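PDB 1ZBM: 1,4-dihydroxy-6-naphtoate synthase from Archaeoglobus fulgidus, which probably converts cyclic dehypoxanthinylfutalosinate into 1,4-dihydroxy-6-naphthoate and dihydroxyacetone, a step of menaquinone biosynthesis. Local coordinates for residues E48-K53 and V61-A66; R77-G82 and G184-R189; I99-K104 and L121-F126; P91-K96 and C165-W170. One frame throughout, in Å; residues are numbered along the deposited sequence.

The four contacts illustrate how a two-lobed protein of the periplasmic binding protein fold divides its packing between two mixed sheets. Contacts 1 and 2 share the first sheet: strands 61-65 and 181-189 are neighbours, and I64 O lies 2.7 Å from L185 N in a probable hydrogen bond. Contacts 3 and 4, with centres 12 Å apart, belong to the second lobe and meet where L101 CD1 packs 3.6 Å from L167 CB. The predicted substrate site is approached from both lobes: the side chain of S65 is about 4 Å from that of T114, and that of P91 about 4 Å from that of A115. The predicted proton acceptor H152 is about 8 Å from S65 and 9 Å from P91, side chain to side chain.

Contact 1: E48-K53 and V61-A66; sequences ETLNRK and VTAISA
L50 and N51, successive residues of one helical turn, reach strand 61-65 by different means, one apolar and the other polar. The path along the helix begins with E48, which touches nothing on the strand but prepares the ground for N51: its OE1 takes an N-H of the N51 amide on the syn side, 31° out of the carboxylate plane, while OE2 receives Y112 N. L50 comes next. Its CD1 lies 3.5 Å from T62 OG1 and 4.2 Å from A63 CB, as the leucine and threonine side chains pass each other head to tail. T62 holds OG1 anti to its backbone N (chi1 177°), from where the hydroxyl donates to A63 O at 2.8 Å. A water bridges the L50 carbonyl and the T62 hydroxyl, donating to L50 O at 3.0 Å and to T62 OG1 at 2.8 Å.

The motif is a beta-alpha-beta crossover: helix 47-53 links parallel strands 39-44 and 61-65, with strand 11-16 lying between them in the sheet, and L50 also rests on A15 of that middle strand. The helix runs across strand 61-65 at 102°, with axes 7.3 Å apart.

At N51 the contact becomes polar. ND2 donates to S65 OG at 3.0 Å, nearly straight, and to E48 OE1 at 3.1 Å; both acceptors lie close to the amide plane, which fixes the rotation of the group. Its OD1 accepts from S65 N, although crowding makes the position of that oxygen less certain. The S65 side chain held in this way also touches T114, a residue predicted to bind substrate.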
loop_
_atom_site.group_PDB
_atom_site.type_symbol
_atom_site.label_atom_id
_atom_site.label_comp_id
_atom_site.label_asym_id
_atom_site.label_seq_id
_atom_site.Cartn_x
_atom_site.Cartn_y
_atom_site.Cartn_z
ATOM N N GLU A 48 -8.451 -2.180 0.476
ATOM C CA GLU A 48 -9.605 -1.308 0.633
ATOM C C GLU A 48 -10.498 -1.855 1.747
ATOM O O GLU A 48 -11.105 -1.089 2.488
ATOM C CB GLU A 48 -10.372 -1.174 -0.683
ATOM C CG GLU A 48 -11.465 -0.099 -0.666
ATOM C CD GLU A 48 -10.970 1.281 -0.233
ATOM O OE1 GLU A 48 -9.745 1.469 -0.042
ATOM O OE2 GLU A 48 -11.817 2.194 -0.090
ATOM N N THR A 49 -10.557 -3.180 1.877
ATOM C CA THR A 49 -11.361 -3.805 2.932
ATOM C C THR A 49 -10.813 -3.402 4.309
ATOM O O THR A 49 -11.580 -3.140 5.244
ATOM C CB THR A 49 -11.341 -5.349 2.815
ATOM O OG1 THR A 49 -11.934 -5.744 1.571
ATOM C CG2 THR A 49 -12.116 -5.997 3.971
ATOM N N LEU A 50 -9.486 -3.346 4.426
ATOM C CA LEU A 50 -8.846 -2.958 5.682
ATOM C C LEU A 50 -9.002 -1.455 5.959
ATOM O O LEU A 50 -9.130 -1.040 7.110
ATOM C CB LEU A 50 -7.351 -3.339 5.681
ATOM C CG LEU A 50 -6.971 -4.809 5.469
ATOM C CD1 LEU A 50 -5.479 -5.026 5.770
ATOM C CD2 LEU A 50 -7.813 -5.683 6.386
ATOM N N ASN A 51 -8.986 -0.638 4.912
ATOM C CA ASN A 51 -9.146 0.801 5.095
ATOM C C ASN A 51 -10.527 1.069 5.667
ATOM O O ASN A 51 -10.684 1.930 6.516
ATOM C CB ASN A 51 -9.001 1.559 3.774
ATOM C CG ASN A 51 -7.568 1.632 3.296
ATOM O OD1 ASN A 51 -6.635 1.577 4.097
ATOM N ND2 ASN A 51 -7.384 1.781 1.987
ATOM N N ARG A 52 -11.526 0.331 5.197
ATOM C CA ARG A 52 -12.883 0.509 5.679
ATOM C C ARG A 52 -13.098 -0.090 7.064
ATOM O O ARG A 52 -13.645 0.567 7.942
ATOM C CB ARG A 52 -13.874 -0.073 4.665
ATOM C CG ARG A 52 -14.023 0.789 3.409
ATOM C CD ARG A 52 -14.939 0.159 2.372
ATOM N NE ARG A 52 -15.263 1.102 1.284
ATOM C CZ ARG A 52 -16.149 2.094 1.383
ATOM N NH1 ARG A 52 -16.810 2.280 2.518
ATOM N NH2 ARG A 52 -16.376 2.897 0.354
ATOM N N LYS A 53 -12.657 -1.326 7.277
ATOM C CA LYS A 53 -12.825 -1.963 8.582
ATOM C C LYS A 53 -12.068 -1.214 9.672
ATOM O O LYS A 53 -12.368 -1.357 10.855
ATOM C CB LYS A 53 -12.345 -3.411 8.544
ATOM C CG LYS A 53 -13.256 -4.346 7.787
ATOM C CD LYS A 53 -12.854 -5.771 8.072
ATOM C CE LYS A 53 -13.960 -6.741 7.716
ATOM N NZ LYS A 53 -13.566 -8.127 8.113
ATOM N N VAL A 61 -3.495 -4.484 14.868
ATOM C CA VAL A 61 -2.510 -3.994 13.901
ATOM C C VAL A 61 -3.022 -4.279 12.489
ATOM O O VAL A 61 -3.331 -5.422 12.155
ATOM C CB VAL A 61 -1.141 -4.708 14.053
ATOM C CG1 VAL A 61 -0.157 -4.146 13.031
ATOM C CG2 VAL A 61 -0.591 -4.531 15.463
ATOM N N THR A 62 -3.105 -3.252 11.657
ATOM C CA THR A 62 -3.584 -3.447 10.299
ATOM C C THR A 62 -2.861 -2.596 9.271
ATOM O O THR A 62 -2.475 -1.468 9.564
ATOM C CB THR A 62 -5.097 -3.129 10.189
ATOM O OG1 THR A 62 -5.516 -3.253 8.823
ATOM C CG2 THR A 62 -5.379 -1.714 10.654
ATOM N N ALA A 63 -2.656 -3.134 8.070
ATOM C CA ALA A 63 -2.025 -2.345 7.015
ATOM C C ALA A 63 -3.120 -1.343 6.667
ATOM O O ALA A 63 -4.289 -1.573 6.978
ATOM C CB ALA A 63 -1.705 -3.219 5.804
ATOM N N ILE A 64 -2.756 -0.239 6.032
ATOM C CA ILE A 64 -3.746 0.769 5.674
ATOM C C ILE A 64 -3.123 1.882 4.846
ATOM O O ILE A 64 -2.021 2.341 5.139
ATOM C CB ILE A 64 -4.378 1.399 6.932
ATOM C CG1 ILE A 64 -5.515 2.337 6.531
ATOM C CG2 ILE A 64 -3.335 2.200 7.694
ATOM C CD1 ILE A 64 -6.225 2.959 7.704
ATOM N N SER A 65 -3.846 2.322 3.822
ATOM C CA SER A 65 -3.392 3.388 2.933
ATOM C C SER A 65 -3.110 4.672 3.706
ATOM O O SER A 65 -3.808 4.977 4.670
ATOM C CB SER A 65 -4.462 3.663 1.874
ATOM O OG SER A 65 -4.675 2.532 1.053
ATOM N N ALA A 66 -2.095 5.428 3.296
ATOM C CA ALA A 66 -1.804 6.676 4.001
ATOM C C ALA A 66 -3.062 7.551 3.971
ATOM O O ALA A 66 -3.424 8.163 4.974
ATOM C CB ALA A 66 -0.627 7.411 3.349
HETATM O O HOH W 1 -8.275 -2.850 9.378
#

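Contact 2: R77-G82 and G184-R189; sequences RILSAG and GLNAIR
R77 and I188 face each other across two antiparallel strands and send their side chains out alongside one another. The arginine starts with CG between its own N and carbonyl carbon (chi1 80°) and then runs extended to NE, which lays the guanidinium over I188. The methyl CG2 of I188 sits 3.9 Å above the guanidinium plane, over its centre, so an apolar branch covers one face while the N-H groups find polar partners: NH2 is hydrogen-bonded to Q197 OE1, and NH1 reaches I78 O weakly. The same CG2 packs 3.7 Å from L79 CD1.

N186 is less relaxed. Its first torsion, -126°, lies away from any staggered position, and CB is pressed to 3.1 Å from A81 O and 3.8 Å from G82 CA. G82, having no side chain, leaves room for the N186 side chain to lie against its CA. N186 OD1 and A81 O, both acceptors, are close without bonding.

Between the backbones, R77 and I188 form a hydrogen-bonded pair, with I188 N to R77 O at 3.0 Å, and I78 faces A187 as a non-hydrogen-bonded pair. L79 N then donates a hydrogen bond to N186 O at 2.8 Å, and a water joins L79 O to N186 N where the strands part. Strand 76-86 is one of the two outermost strands of this sheet within the chain, and 181-189 returns from the other lobe to slip in beside it: the strand order 2-1-3-5-4 is that of a type II periplasmic binding protein lobe.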
loop_
_atom_site.group_PDB
_atom_site.type_symbol
_atom_site.label_atom_id
_atom_site.label_comp_id
_atom_site.label_asym_id
_atom_site.label_seq_id
_atom_site.Cartn_x
_atom_site.Cartn_y
_atom_site.Cartn_z
ATOM N N ARG A 77 -2.232 4.814 15.292
ATOM C CA ARG A 77 -1.033 5.622 15.092
ATOM C C ARG A 77 -0.154 4.862 14.110
ATOM O O ARG A 77 -0.266 3.640 13.984
ATOM C CB ARG A 77 -0.277 5.870 16.394
ATOM C CG ARG A 77 0.595 4.742 16.866
ATOM C CD ARG A 77 1.433 5.212 18.039
ATOM N NE ARG A 77 2.130 4.110 18.686
ATOM C CZ ARG A 77 3.168 3.467 18.163
ATOM N NH1 ARG A 77 3.641 3.817 16.969
ATOM N NH2 ARG A 77 3.739 2.480 18.844
ATOM N N ILE A 78 0.711 5.582 13.407
ATOM C CA ILE A 78 1.577 4.958 12.422
ATOM C C ILE A 78 2.718 4.190 13.057
ATOM O O ILE A 78 3.430 4.711 13.914
ATOM C CB ILE A 78 2.171 5.992 11.463
ATOM C CG1 ILE A 78 1.046 6.843 10.860
ATOM C CG2 ILE A 78 2.921 5.274 10.346
ATOM C CD1 ILE A 78 1.530 8.140 10.232
ATOM N N LEU A 79 2.885 2.936 12.648
ATOM C CA LEU A 79 3.972 2.112 13.183
ATOM C C LEU A 79 5.245 2.431 12.392
ATOM O O LEU A 79 5.204 2.572 11.175
ATOM C CB LEU A 79 3.604 0.639 13.054
ATOM C CG LEU A 79 4.433 -0.314 13.893
ATOM C CD1 LEU A 79 4.114 -0.145 15.385
ATOM C CD2 LEU A 79 4.106 -1.743 13.439
ATOM N N SER A 80 6.378 2.540 13.068
ATOM C CA SER A 80 7.609 2.887 12.360
ATOM C C SER A 80 7.994 1.920 11.239
ATOM O O SER A 80 8.660 2.319 10.291
ATOM C CB SER A 80 8.759 3.017 13.353
ATOM O OG SER A 80 8.437 3.997 14.350
ATOM N N ALA A 81 7.549 0.670 11.331
ATOM C CA ALA A 81 7.865 -0.339 10.329
ATOM C C ALA A 81 6.635 -0.890 9.610
ATOM O O ALA A 81 5.565 -1.050 10.207
ATOM C CB ALA A 81 8.625 -1.488 10.982
ATOM N N GLY A 82 6.803 -1.197 8.326
ATOM C CA GLY A 82 5.711 -1.751 7.550
ATOM C C GLY A 82 5.219 -0.871 6.424
ATOM O O GLY A 82 4.507 -1.349 5.542
ATOM N N GLY A 184 1.363 2.923 1.440
ATOM C CA GLY A 184 0.705 2.058 2.394
ATOM C C GLY A 184 1.406 2.198 3.726
ATOM O O GLY A 184 2.612 2.438 3.768
ATOM N N LEU A 185 0.673 2.056 4.821
ATOM C CA LEU A 185 1.281 2.190 6.141
ATOM C C LEU A 185 0.884 1.061 7.084
ATOM O O LEU A 185 -0.142 0.403 6.904
ATOM C CB LEU A 185 0.847 3.513 6.773
ATOM C CG LEU A 185 1.051 4.834 6.034
ATOM C CD1 LEU A 185 0.249 5.915 6.743
ATOM C CD2 LEU A 185 2.525 5.201 5.981
ATOM N N ASN A 186 1.700 0.837 8.100
ATOM C CA ASN A 186 1.339 -0.161 9.078
ATOM C C ASN A 186 0.799 0.655 10.244
ATOM O O ASN A 186 1.464 1.562 10.731
ATOM C CB ASN A 186 2.539 -0.998 9.512
ATOM C CG ASN A 186 2.282 -2.481 9.356
ATOM O OD1 ASN A 186 2.919 -3.315 10.007
ATOM N ND2 ASN A 186 1.343 -2.820 8.483
ATOM N N ALA A 187 -0.418 0.334 10.670
ATOM C CA ALA A 187 -1.082 1.056 11.739
ATOM C C ALA A 187 -1.368 0.189 12.969
ATOM O O ALA A 187 -1.844 -0.946 12.847
ATOM C CB ALA A 187 -2.381 1.648 11.207
ATOM N N ILE A 188 -1.087 0.734 14.153
ATOM C CA ILE A 188 -1.327 0.016 15.402
ATOM C C ILE A 188 -2.285 0.800 16.307
ATOM O O ILE A 188 -2.076 1.982 16.567
ATOM C CB ILE A 188 0.020 -0.297 16.148
ATOM C CG1 ILE A 188 -0.248 -1.078 17.440
ATOM C CG2 ILE A 188 0.767 0.971 16.453
ATOM C CD1 ILE A 188 1.009 -1.648 18.057
ATOM N N ARG A 189 -3.337 0.121 16.770
ATOM C CA ARG A 189 -4.364 0.723 17.613
ATOM C C ARG A 189 -3.707 1.431 18.798
ATOM O O ARG A 189 -2.714 0.951 19.339
ATOM C CB ARG A 189 -5.361 -0.363 18.073
ATOM C CG ARG A 189 -6.824 0.112 18.213
ATOM C CD ARG A 189 -7.850 -1.043 18.200
ATOM N NE ARG A 189 -7.709 -1.941 19.344
ATOM C CZ ARG A 189 -8.213 -3.174 19.408
ATOM N NH1 ARG A 189 -8.906 -3.675 18.387
ATOM N NH2 ARG A 189 -8.005 -3.914 20.493
HETATM O O HOH W 2 -0.215 2.708 20.122
HETATM O O HOH W 3 4.089 1.948 8.750
#

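Contact 3: I99-K104 and L121-F126; sequences ISLDGK and LAVEDF
V123 turns its side chain toward the 99-104 loop just where the chain leaves helix 114-122. From CB the two methyls diverge. CG1, anti to the backbone N (chi1 -165°), reaches toward the loop backbone, 4.1 Å from L101 O and equally far from D102 OD2, brushing the acidic side chain as well. CG2 dips instead toward the apolar side, 4.4 Å from L101 CD1, and continues onto L167 of strand 164-168.

The loop is held in shape by a type II beta turn from L101 to K104, closed by K104 N to L101 O, with G103 at the third position, where phi is positive. The contact joins this loop, which enters strand 105-108, to the link from helix 114-122 into strand 127-130, the two ends of one beta-alpha-beta unit at the edge of the second lobe.

One backbone bond ties the two loops: G103 N donates to D125 O at 3.0 Å. Beside it F126 CB lies 3.6 Å from K104 O and 3.8 Å from L101 O. The phenyl ring leads away, with V123 O of its own segment at its edge in the ring plane and K104 O also near its edge; the ring packs on I106.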
loop_
_atom_site.group_PDB
_atom_site.type_symbol
_atom_site.label_atom_id
_atom_site.label_comp_id
_atom_site.label_asym_id
_atom_site.label_seq_id
_atom_site.Cartn_x
_atom_site.Cartn_y
_atom_site.Cartn_z
ATOM N N ILE A 99 -4.557 9.860 -23.637
ATOM C CA ILE A 99 -5.744 10.695 -23.455
ATOM C C ILE A 99 -5.423 11.731 -22.391
ATOM O O ILE A 99 -4.356 11.679 -21.791
ATOM C CB ILE A 99 -6.974 9.869 -23.004
ATOM C CG1 ILE A 99 -6.573 8.847 -21.939
ATOM C CG2 ILE A 99 -7.602 9.179 -24.201
ATOM C CD1 ILE A 99 -7.716 7.955 -21.503
ATOM N N SER A 100 -6.334 12.668 -22.146
ATOM C CA SER A 100 -6.082 13.698 -21.145
ATOM C C SER A 100 -6.593 13.339 -19.751
ATOM O O SER A 100 -6.061 13.827 -18.751
ATOM C CB SER A 100 -6.693 15.036 -21.582
ATOM O OG SER A 100 -8.109 14.997 -21.538
ATOM N N LEU A 101 -7.620 12.495 -19.690
ATOM C CA LEU A 101 -8.225 12.054 -18.431
ATOM C C LEU A 101 -9.304 12.984 -17.882
ATOM O O LEU A 101 -10.136 12.567 -17.074
ATOM C CB LEU A 101 -7.162 11.832 -17.346
ATOM C CG LEU A 101 -6.255 10.589 -17.446
ATOM C CD1 LEU A 101 -5.276 10.560 -16.267
ATOM C CD2 LEU A 101 -7.107 9.339 -17.461
ATOM N N ASP A 102 -9.299 14.242 -18.310
ATOM C CA ASP A 102 -10.304 15.188 -17.832
ATOM C C ASP A 102 -11.692 14.827 -18.362
ATOM O O ASP A 102 -11.896 14.696 -19.569
ATOM C CB ASP A 102 -9.915 16.615 -18.233
ATOM C CG ASP A 102 -8.646 17.086 -17.533
ATOM O OD1 ASP A 102 -7.544 16.637 -17.917
ATOM O OD2 ASP A 102 -8.755 17.897 -16.581
ATOM N N GLY A 103 -12.639 14.664 -17.445
ATOM C CA GLY A 103 -13.996 14.303 -17.824
ATOM C C GLY A 103 -14.169 12.815 -18.097
ATOM O O GLY A 103 -15.288 12.327 -18.248
ATOM N N LYS A 104 -13.057 12.088 -18.140
ATOM C CA LYS A 104 -13.075 10.653 -18.417
ATOM C C LYS A 104 -13.542 9.785 -17.243
ATOM O O LYS A 104 -13.566 10.226 -16.088
ATOM C CB LYS A 104 -11.683 10.203 -18.853
ATOM C CG LYS A 104 -11.173 10.869 -20.123
ATOM C CD LYS A 104 -12.055 10.555 -21.324
ATOM C CE LYS A 104 -11.404 11.018 -22.625
ATOM N NZ LYS A 104 -11.026 12.453 -22.571
ATOM N N LEU A 121 -6.154 14.735 -6.765
ATOM C CA LEU A 121 -5.365 15.961 -6.652
ATOM C C LEU A 121 -4.780 16.367 -7.997
ATOM O O LEU A 121 -4.574 17.542 -8.257
ATOM C CB LEU A 121 -4.212 15.769 -5.666
ATOM C CG LEU A 121 -4.535 15.740 -4.173
ATOM C CD1 LEU A 121 -3.320 15.239 -3.432
ATOM C CD2 LEU A 121 -4.928 17.136 -3.692
ATOM N N ALA A 122 -4.497 15.391 -8.849
ATOM C CA ALA A 122 -3.913 15.682 -10.155
ATOM C C ALA A 122 -4.979 16.029 -11.196
ATOM O O ALA A 122 -4.734 16.844 -12.077
ATOM C CB ALA A 122 -3.079 14.489 -10.626
ATOM N N VAL A 123 -6.148 15.396 -11.091
ATOM C CA VAL A 123 -7.271 15.616 -12.009
ATOM C C VAL A 123 -8.471 15.961 -11.131
ATOM O O VAL A 123 -9.069 15.078 -10.518
ATOM C CB VAL A 123 -7.583 14.337 -12.822
ATOM C CG1 VAL A 123 -8.489 14.660 -14.005
ATOM C CG2 VAL A 123 -6.290 13.696 -13.299
ATOM N N GLU A 124 -8.814 17.246 -11.060
ATOM C CA GLU A 124 -9.915 17.692 -10.214
ATOM C C GLU A 124 -11.296 17.611 -10.830
ATOM O O GLU A 124 -12.228 18.266 -10.364
ATOM C CB GLU A 124 -9.649 19.116 -9.729
ATOM C CG GLU A 124 -9.029 20.012 -10.770
ATOM C CD GLU A 124 -8.479 21.269 -10.154
ATOM O OE1 GLU A 124 -7.681 21.147 -9.194
ATOM O OE2 GLU A 124 -8.835 22.374 -10.622
ATOM N N ASP A 125 -11.431 16.800 -11.869
ATOM C CA ASP A 125 -12.714 16.644 -12.529
ATOM C C ASP A 125 -12.750 15.430 -13.438
ATOM O O ASP A 125 -12.348 15.492 -14.593
ATOM C CB ASP A 125 -13.053 17.913 -13.317
ATOM C CG ASP A 125 -14.135 18.739 -12.641
ATOM O OD1 ASP A 125 -14.267 19.939 -12.978
ATOM O OD2 ASP A 125 -14.866 18.184 -11.780
ATOM N N PHE A 126 -13.230 14.317 -12.903
ATOM C CA PHE A 126 -13.324 13.093 -13.681
ATOM C C PHE A 126 -14.360 12.195 -13.021
ATOM O O PHE A 126 -14.905 12.548 -11.976
ATOM C CB PHE A 126 -11.951 12.402 -13.747
ATOM C CG PHE A 126 -11.493 11.828 -12.438
ATOM C CD1 PHE A 126 -11.848 10.534 -12.073
ATOM C CD2 PHE A 126 -10.742 12.596 -11.549
ATOM C CE1 PHE A 126 -11.465 10.010 -10.844
ATOM C CE2 PHE A 126 -10.354 12.080 -10.312
ATOM C CZ PHE A 126 -10.716 10.783 -9.954
#

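Contact 4: P91-K96 and C165-W170; sequences PVVVAK and CVLDLW
The D168 carboxylate has V92 CG1 over one face, 4.2 Å from D168 CG. It also caps the helix that follows, OD1 accepting from D171 N and weakly from W170 N. The W170 indole leads away from strand 92-95 and meets the ring of W173 with planes about 45° apart. P91, a puckered ring, meets L169 through its CB and CG corner: L169 CD1 comes to 3.4 Å from P91 CG, a tight contact. The same ring packs on A115, a predicted substrate-binding residue, and on L183. At this corner L169 N donates weakly to P91 O, and a water donates to both P91 O and D168 OD1 while accepting from W170 N.

Midway lies a classic beta bulge, in which V166 and L167 both face V93. V93 O accepts from V166 N at 3.0 Å and weakly from L167 N, and V93 N donates to L167 O at 3.0 Å. The bulge lies at the edge of the second lobe's sheet, where 164-168 is the outermost strand and runs antiparallel to 92-95.

On the face with V93 and L167, V93 CB lies 3.9 Å from L167 CB. V93 CG1, anti to its backbone N (chi1 173°), lies 3.7 Å from V166 CG2; farther along, A95 CB rests on V166 CG1. On the other face V92 CB packs 4.0 Å from C165 SG, and V94 turns toward L150.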
loop_
_atom_site.group_PDB
_atom_site.type_symbol
_atom_site.label_atom_id
_atom_site.label_comp_id
_atom_site.label_asym_id
_atom_site.label_seq_id
_atom_site.Cartn_x
_atom_site.Cartn_y
_atom_site.Cartn_z
ATOM N N PRO A 91 1.952 4.367 -8.095
ATOM C CA PRO A 91 0.748 4.070 -8.881
ATOM C C PRO A 91 0.654 4.872 -10.168
ATOM O O PRO A 91 1.271 5.926 -10.308
ATOM C CB PRO A 91 -0.389 4.387 -7.912
ATOM C CG PRO A 91 0.206 5.442 -7.023
ATOM C CD PRO A 91 1.585 4.885 -6.766
ATOM N N VAL A 92 -0.117 4.368 -11.116
ATOM C CA VAL A 92 -0.270 5.068 -12.375
ATOM C C VAL A 92 -1.658 4.850 -12.934
ATOM O O VAL A 92 -2.399 3.990 -12.470
ATOM C CB VAL A 92 0.759 4.567 -13.405
ATOM C CG1 VAL A 92 2.180 4.909 -12.955
ATOM C CG2 VAL A 92 0.613 3.062 -13.582
ATOM N N VAL A 93 -2.011 5.655 -13.923
ATOM C CA VAL A 93 -3.289 5.514 -14.583
ATOM C C VAL A 93 -2.892 5.082 -15.996
ATOM O O VAL A 93 -2.014 5.684 -16.613
ATOM C CB VAL A 93 -4.058 6.848 -14.587
ATOM C CG1 VAL A 93 -5.311 6.732 -15.439
ATOM C CG2 VAL A 93 -4.433 7.219 -13.155
ATOM N N VAL A 94 -3.506 4.012 -16.483
ATOM C CA VAL A 94 -3.188 3.491 -17.801
ATOM C C VAL A 94 -4.400 3.514 -18.724
ATOM O O VAL A 94 -5.543 3.515 -18.255
ATOM C CB VAL A 94 -2.694 2.036 -17.710
ATOM C CG1 VAL A 94 -3.852 1.121 -17.309
ATOM C CG2 VAL A 94 -2.122 1.606 -19.034
ATOM N N ALA A 95 -4.144 3.512 -20.033
ATOM C CA ALA A 95 -5.213 3.533 -21.037
ATOM C C ALA A 95 -4.769 2.869 -22.341
ATOM O O ALA A 95 -3.583 2.646 -22.550
ATOM C CB ALA A 95 -5.653 4.971 -21.303
ATOM N N LYS A 96 -5.717 2.546 -23.218
ATOM C CA LYS A 96 -5.362 1.891 -24.470
ATOM C C LYS A 96 -4.538 2.819 -25.368
ATOM O O LYS A 96 -3.774 2.358 -26.220
ATOM C CB LYS A 96 -6.623 1.396 -25.185
ATOM C CG LYS A 96 -7.483 0.488 -24.306
ATOM C CD LYS A 96 -8.692 -0.088 -25.045
ATOM C CE LYS A 96 -8.260 -1.083 -26.113
ATOM N NZ LYS A 96 -9.404 -1.822 -26.701
ATOM N N CYS A 165 1.024 4.185 -19.883
ATOM C CA CYS A 165 0.780 5.147 -18.833
ATOM C C CYS A 165 0.400 6.509 -19.408
ATOM O O CYS A 165 1.098 7.060 -20.271
ATOM C CB CYS A 165 2.027 5.277 -17.953
ATOM S SG CYS A 165 1.892 6.525 -16.656
ATOM N N VAL A 166 -0.725 7.036 -18.932
ATOM C CA VAL A 166 -1.221 8.341 -19.358
ATOM C C VAL A 166 -1.037 9.345 -18.227
ATOM O O VAL A 166 -1.097 10.552 -18.446
ATOM C CB VAL A 166 -2.713 8.278 -19.741
ATOM C CG1 VAL A 166 -2.902 7.380 -20.952
ATOM C CG2 VAL A 166 -3.536 7.759 -18.571
ATOM N N LEU A 167 -0.836 8.839 -17.012
ATOM C CA LEU A 167 -0.596 9.691 -15.840
ATOM C C LEU A 167 0.312 8.918 -14.898
ATOM O O LEU A 167 -0.061 7.858 -14.385
ATOM C CB LEU A 167 -1.912 10.039 -15.115
ATOM C CG LEU A 167 -1.915 11.141 -14.036
ATOM C CD1 LEU A 167 -3.271 11.176 -13.322
ATOM C CD2 LEU A 167 -0.819 10.908 -13.017
ATOM N N ASP A 168 1.511 9.442 -14.683
ATOM C CA ASP A 168 2.455 8.795 -13.773
ATOM C C ASP A 168 2.344 9.573 -12.462
ATOM O O ASP A 168 2.892 10.662 -12.337
ATOM C CB ASP A 168 3.886 8.870 -14.335
ATOM C CG ASP A 168 4.872 8.051 -13.534
ATOM O OD1 ASP A 168 4.971 8.268 -12.297
ATOM O OD2 ASP A 168 5.547 7.176 -14.135
ATOM N N LEU A 169 1.615 9.010 -11.505
ATOM C CA LEU A 169 1.391 9.650 -10.225
ATOM C C LEU A 169 2.666 10.071 -9.509
ATOM O O LEU A 169 2.664 11.050 -8.758
ATOM C CB LEU A 169 0.536 8.750 -9.326
ATOM C CG LEU A 169 -0.903 8.608 -9.813
ATOM C CD1 LEU A 169 -1.624 7.535 -9.028
ATOM C CD2 LEU A 169 -1.620 9.943 -9.676
ATOM N N TRP A 170 3.761 9.356 -9.732
ATOM C CA TRP A 170 4.996 9.762 -9.092
ATOM C C TRP A 170 5.530 11.031 -9.739
ATOM O O TRP A 170 6.027 11.911 -9.043
ATOM C CB TRP A 170 6.076 8.678 -9.154
ATOM C CG TRP A 170 7.440 9.258 -8.890
ATOM C CD1 TRP A 170 8.343 9.669 -9.825
ATOM C CD2 TRP A 170 8.003 9.594 -7.613
ATOM N NE1 TRP A 170 9.427 10.244 -9.216
ATOM C CE2 TRP A 170 9.246 10.213 -7.856
ATOM C CE3 TRP A 170 7.572 9.439 -6.286
ATOM C CZ2 TRP A 170 10.077 10.674 -6.819
ATOM C CZ3 TRP A 170 8.399 9.901 -5.254
ATOM C CH2 TRP A 170 9.633 10.511 -5.532
HETATM O O HOH W 4 4.061 6.520 -10.758
#